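Local coordinates for citrate synthase (PDB 2IBP), which probably condenses acetyl-CoA with oxaloacetate to give citrate and CoA, as citrate synthases do in the tricarboxylic acid cycle, at residues 357-360 / 361-364; 365-368 / 369-373. One frame throughout, in Å; residues are numbered along the deposited sequence. Where two conformers were deposited one is given.

Overall arrangement
Contacts 1 and 2 follow one another along the chain. Contact 1 (357-364) is the turn that joins helix 349-356 to helix 363-382 and forms the start of the second helix. Contact 2 (365-373) is the next part of that helix. Their centres lie about 13 Å apart. I358 of contact 1 reaches I366 of contact 2, with 3.7 Å between the two CD1 atoms. The centre of contact 1 lies about 14 Å from the centre of the chain and that of contact 2 about 5 Å. The predicted active site is near: the side chain of D346 lies about 9 Å from that of F363 and about 6 Å from that of F367, and that of H289 about 9 Å from the side chain of R371.

Contact 1: residues 357-360 / 361-364; sequences GIPY and EYFT. With ACT (acetate ion), chain C.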
loop_
_atom_site.group_PDB
_atom_site.type_symbol
_atom_site.label_atom_id
_atom_site.label_comp_id
_atom_site.label_asym_id
_atom_site.label_seq_id
_atom_site.Cartn_x
_atom_site.Cartn_y
_atom_site.Cartn_z
ATOM N N GLY A 357 -2.341 -0.395 30.721
ATOM C CA GLY A 357 -2.550 1.031 30.486
ATOM C C GLY A 357 -2.295 1.435 29.049
ATOM O O GLY A 357 -2.146 2.613 28.742
ATOM N N ILE A 358 -2.242 0.455 28.157
ATOM C CA ILE A 358 -2.046 0.755 26.739
ATOM C C ILE A 358 -3.411 1.125 26.183
ATOM O O ILE A 358 -4.370 0.344 26.298
ATOM C CB ILE A 358 -1.510 -0.455 25.983
ATOM C CG1 ILE A 358 -0.113 -0.822 26.527
ATOM C CG2 ILE A 358 -1.512 -0.181 24.463
ATOM C CD1 ILE A 358 0.450 -2.103 25.977
ATOM N N PRO A 359 -3.543 2.357 25.662
ATOM C CA PRO A 359 -4.842 2.749 25.108
ATOM C C PRO A 359 -5.257 1.865 23.928
ATOM O O PRO A 359 -4.414 1.367 23.184
ATOM C CB PRO A 359 -4.624 4.205 24.676
ATOM C CG PRO A 359 -3.453 4.651 25.433
ATOM C CD PRO A 359 -2.565 3.443 25.567
ATOM N N TYR A 360 -6.557 1.725 23.719
ATOM C CA TYR A 360 -7.065 0.871 22.657
ATOM C C TYR A 360 -6.466 1.193 21.293
ATOM O O TYR A 360 -6.205 0.281 20.491
ATOM C CB TYR A 360 -8.572 1.053 22.506
ATOM C CG TYR A 360 -9.391 0.543 23.657
ATOM C CD1 TYR A 360 -9.333 -0.792 24.026
ATOM C CD2 TYR A 360 -10.347 1.347 24.250
ATOM C CE1 TYR A 360 -10.151 -1.295 25.027
ATOM C CE2 TYR A 360 -11.168 0.854 25.259
ATOM C CZ TYR A 360 -11.070 -0.465 25.634
ATOM O OH TYR A 360 -11.875 -0.963 26.647
ATOM N N GLU A 361 -6.327 2.477 20.998
ATOM C CA GLU A 361 -5.839 2.909 19.696
ATOM C C GLU A 361 -4.394 2.492 19.426
ATOM O O GLU A 361 -3.932 2.588 18.291
ATOM C CB GLU A 361 -6.023 4.415 19.503
ATOM C CG GLU A 361 -5.285 5.315 20.491
ATOM C CD GLU A 361 -6.044 5.622 21.793
ATOM O OE1 GLU A 361 -7.047 4.955 22.140
ATOM O OE2 GLU A 361 -5.610 6.577 22.478
ATOM N N TYR A 362 -3.701 2.016 20.462
ATOM C CA TYR A 362 -2.319 1.519 20.302
ATOM C C TYR A 362 -2.259 0.002 20.138
ATOM O O TYR A 362 -1.192 -0.558 19.900
ATOM C CB TYR A 362 -1.387 2.016 21.406
ATOM C CG TYR A 362 -1.125 3.495 21.280
ATOM C CD1 TYR A 362 -0.110 3.978 20.445
ATOM C CD2 TYR A 362 -1.999 4.419 21.826
ATOM C CE1 TYR A 362 0.071 5.313 20.250
ATOM C CE2 TYR A 362 -1.841 5.764 21.610
ATOM C CZ TYR A 362 -0.819 6.217 20.793
ATOM O OH TYR A 362 -0.663 7.568 20.565
ATOM N N PHE A 363 -3.399 -0.680 20.227
ATOM C CA PHE A 363 -3.420 -2.138 20.068
ATOM C C PHE A 363 -2.928 -2.543 18.682
ATOM O O PHE A 363 -2.066 -3.428 18.548
ATOM C CB PHE A 363 -4.839 -2.702 20.280
ATOM C CG PHE A 363 -5.266 -2.796 21.728
ATOM C CD1 PHE A 363 -4.723 -1.967 22.705
ATOM C CD2 PHE A 363 -6.344 -3.612 22.078
ATOM C CE1 PHE A 363 -5.165 -2.039 24.032
ATOM C CE2 PHE A 363 -6.779 -3.678 23.394
ATOM C CZ PHE A 363 -6.189 -2.894 24.361
ATOM N N THR A 364 -3.492 -1.930 17.645
ATOM C CA THR A 364 -3.088 -2.278 16.275
ATOM C C THR A 364 -1.651 -1.847 15.981
ATOM O O THR A 364 -0.905 -2.611 15.382
ATOM C CB THR A 364 -4.108 -1.807 15.250
ATOM O OG1 THR A 364 -5.369 -2.429 15.564
ATOM C CG2 THR A 364 -3.665 -2.236 13.846
HETATM C C ACT C . -8.573 2.888 26.638
HETATM O O ACT C . -8.091 3.336 25.565
HETATM O OXT ACT C . -9.465 3.583 27.179
HETATM C CH3 ACT C . -8.126 1.585 27.240
HETATM O O HOH W 1 -5.861 -0.264 17.829
#
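The Y360 ring turns an edge toward the face of the F363 ring, an offset edge-to-face pair with centroids 5.6 Å apart and planes at 66°. One face of the Y360 ring carries the methyl group of an acetate ion, set over the ring centre. The F363 ring has Y360 CA over one face, a CH-pi contact 4.0 Å from the F363 ring centroid to that CA. At its edge, near the ring plane, comes the carbonyl O of I358. The Y362 ring takes P359 CB at its edge, with CB 3.9 Å from Y362 CD2. All this belongs to the turn between helix 349-356, which ends in a Schellman motif at G357, and helix 363-382. Two backbone bonds close the turn: Y362 N gives to P359 O at 2.9 Å, and F363 N gives to Y360 O at 3.0 Å. A water donates to Y360 O and accepts from T364 N. Y360 N donates a hydrogen bond to O of the acetate, which is probably from the crystallisation liquor, at 2.9 Å and 167°. An alanine in place of Y360 would probably take away the ring edge that meets the F363 face and leave the acetate methyl without its ring. In one of its two conformers E361 bends at chi2 (-87°) and brings its carboxylate beside P359, with OE2 of E361 3.4 Å from P359 CB; this OE2 then also forms a salt bridge with R170. I358 CG2 rests 3.8 Å from Y362 CB. The hydroxyl of Y362 is hydrogen-bonded to H165 on helix 141-169, and helix 252-263 packs against Y360.

Contact 2: residues 365-368 / 369-373; sequences PIFA and MSRVV
Helix 363-382 of the citrate synthase fold runs through this contact, and its side chains meet one turn apart. Its i to i+4 backbone bonds run from M369 N to P365 O, S370 N to I366 O, R371 N to F367 O and V372 N to A368 O. The third is the straightest, with R371 N 2.8 Å from F367 O at 173°. S370 N also makes a weak bond to F367 O. F367 and R371 lie side by side and point the same way. In both, CG is anti to the backbone N (chi1 -179° in F367), which carries the two side chains out along the same flank of the helix. The arginine chain then bends at chi2 and chi3 and folds its head back onto the phenylalanine. CZ of F367 sits over one face of the R371 guanidinium, toward its rim, 3.4 Å from R371 NH2. The two planes are 57° apart, so the groups do not stack flat. Lower down, CE2 of F367 touches R371 CB at 3.9 Å. R371 NE is also bound to the backbone O of H211, which helps fix the rotation of the head. On another flank CG of M369 lies anti to the carbonyl carbon and the chain runs on extended at chi2, which lays SD alongside I366, 4.0 Å from I366 CG1. The S370 hydroxyl is hydrogen-bonded to the carbonyl O of L208. M369 and V372 pack on helix 141-169, P365 and A368 on helix 109-123, and V373 on helix 62-71, with the loop residues H214 and P217 against R371.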
loop_
_atom_site.group_PDB
_atom_site.type_symbol
_atom_site.label_atom_id
_atom_site.label_comp_id
_atom_site.label_asym_id
_atom_site.label_seq_id
_atom_site.Cartn_x
_atom_site.Cartn_y
_atom_site.Cartn_z
ATOM N N PRO A 365 -1.238 -0.652 16.446
ATOM C CA PRO A 365 0.176 -0.317 16.329
ATOM C C PRO A 365 1.106 -1.380 16.935
ATOM O O PRO A 365 2.147 -1.694 16.360
ATOM C CB PRO A 365 0.272 1.011 17.063
ATOM C CG PRO A 365 -1.028 1.671 16.701
ATOM C CD PRO A 365 -2.046 0.555 16.733
ATOM N N ILE A 366 0.743 -1.957 18.076
ATOM C CA ILE A 366 1.569 -3.028 18.662
ATOM C C ILE A 366 1.559 -4.277 17.773
ATOM O O ILE A 366 2.575 -4.957 17.628
ATOM C CB ILE A 366 1.150 -3.332 20.099
ATOM C CG1 ILE A 366 1.442 -2.087 20.948
ATOM C CG2 ILE A 366 1.919 -4.534 20.669
ATOM C CD1 ILE A 366 0.802 -2.097 22.322
ATOM N N PHE A 367 0.424 -4.582 17.153
ATOM C CA PHE A 367 0.393 -5.669 16.176
ATOM C C PHE A 367 1.431 -5.392 15.050
ATOM O O PHE A 367 2.158 -6.290 14.631
ATOM C CB PHE A 367 -1.011 -5.801 15.580
ATOM C CG PHE A 367 -1.146 -6.916 14.588
ATOM C CD1 PHE A 367 -1.553 -8.177 14.976
ATOM C CD2 PHE A 367 -0.855 -6.702 13.250
ATOM C CE1 PHE A 367 -1.691 -9.195 14.037
ATOM C CE2 PHE A 367 -1.010 -7.709 12.318
ATOM C CZ PHE A 367 -1.454 -8.945 12.709
ATOM N N ALA A 368 1.478 -4.157 14.558
ATOM C CA ALA A 368 2.471 -3.743 13.555
ATOM C C ALA A 368 3.905 -3.955 14.071
ATOM O O ALA A 368 4.800 -4.355 13.319
ATOM C CB ALA A 368 2.263 -2.256 13.169
ATOM N N MET A 369 4.143 -3.632 15.339
ATOM C CA MET A 369 5.463 -3.866 15.948
ATOM C C MET A 369 5.847 -5.334 15.876
ATOM O O MET A 369 7.022 -5.661 15.731
ATOM C CB MET A 369 5.476 -3.419 17.409
ATOM C CG MET A 369 5.519 -1.924 17.546
ATOM S SD MET A 369 4.979 -1.395 19.179
ATOM C CE MET A 369 5.765 -2.612 20.230
ATOM N N SER A 370 4.869 -6.217 16.005
ATOM C CA SER A 370 5.118 -7.628 15.891
ATOM C C SER A 370 5.318 -8.065 14.433
ATOM O O SER A 370 6.344 -8.655 14.049
ATOM C CB SER A 370 3.943 -8.417 16.458
ATOM O OG SER A 370 4.139 -9.788 16.248
ATOM N N ARG A 371 4.308 -7.752 13.628
ATOM C CA ARG A 371 4.217 -8.232 12.263
ATOM C C ARG A 371 5.208 -7.640 11.279
ATOM O O ARG A 371 5.445 -8.217 10.228
ATOM C CB ARG A 371 2.797 -8.012 11.754
ATOM C CG ARG A 371 2.518 -8.536 10.364
ATOM C CD ARG A 371 2.755 -10.034 10.203
ATOM N NE ARG A 371 2.073 -10.794 11.262
ATOM C CZ ARG A 371 0.821 -11.240 11.184
ATOM N NH1 ARG A 371 0.134 -11.169 10.051
ATOM N NH2 ARG A 371 0.261 -11.834 12.222
ATOM N N VAL A 372 5.830 -6.531 11.650
ATOM C CA VAL A 372 6.776 -5.891 10.747
ATOM C C VAL A 372 7.861 -6.876 10.312
ATOM O O VAL A 372 8.290 -6.868 9.151
ATOM C CB VAL A 372 7.371 -4.617 11.340
ATOM C CG1 VAL A 372 8.038 -4.901 12.662
ATOM C CG2 VAL A 372 8.316 -3.954 10.322
ATOM N N VAL A 373 8.264 -7.787 11.198
ATOM C CA VAL A 373 9.283 -8.738 10.781
ATOM C C VAL A 373 8.760 -9.686 9.699
ATOM O O VAL A 373 9.471 -10.005 8.758
ATOM C CB VAL A 373 9.940 -9.504 11.942
ATOM C CG1 VAL A 373 8.974 -10.459 12.632
ATOM C CG2 VAL A 373 11.174 -10.256 11.412
#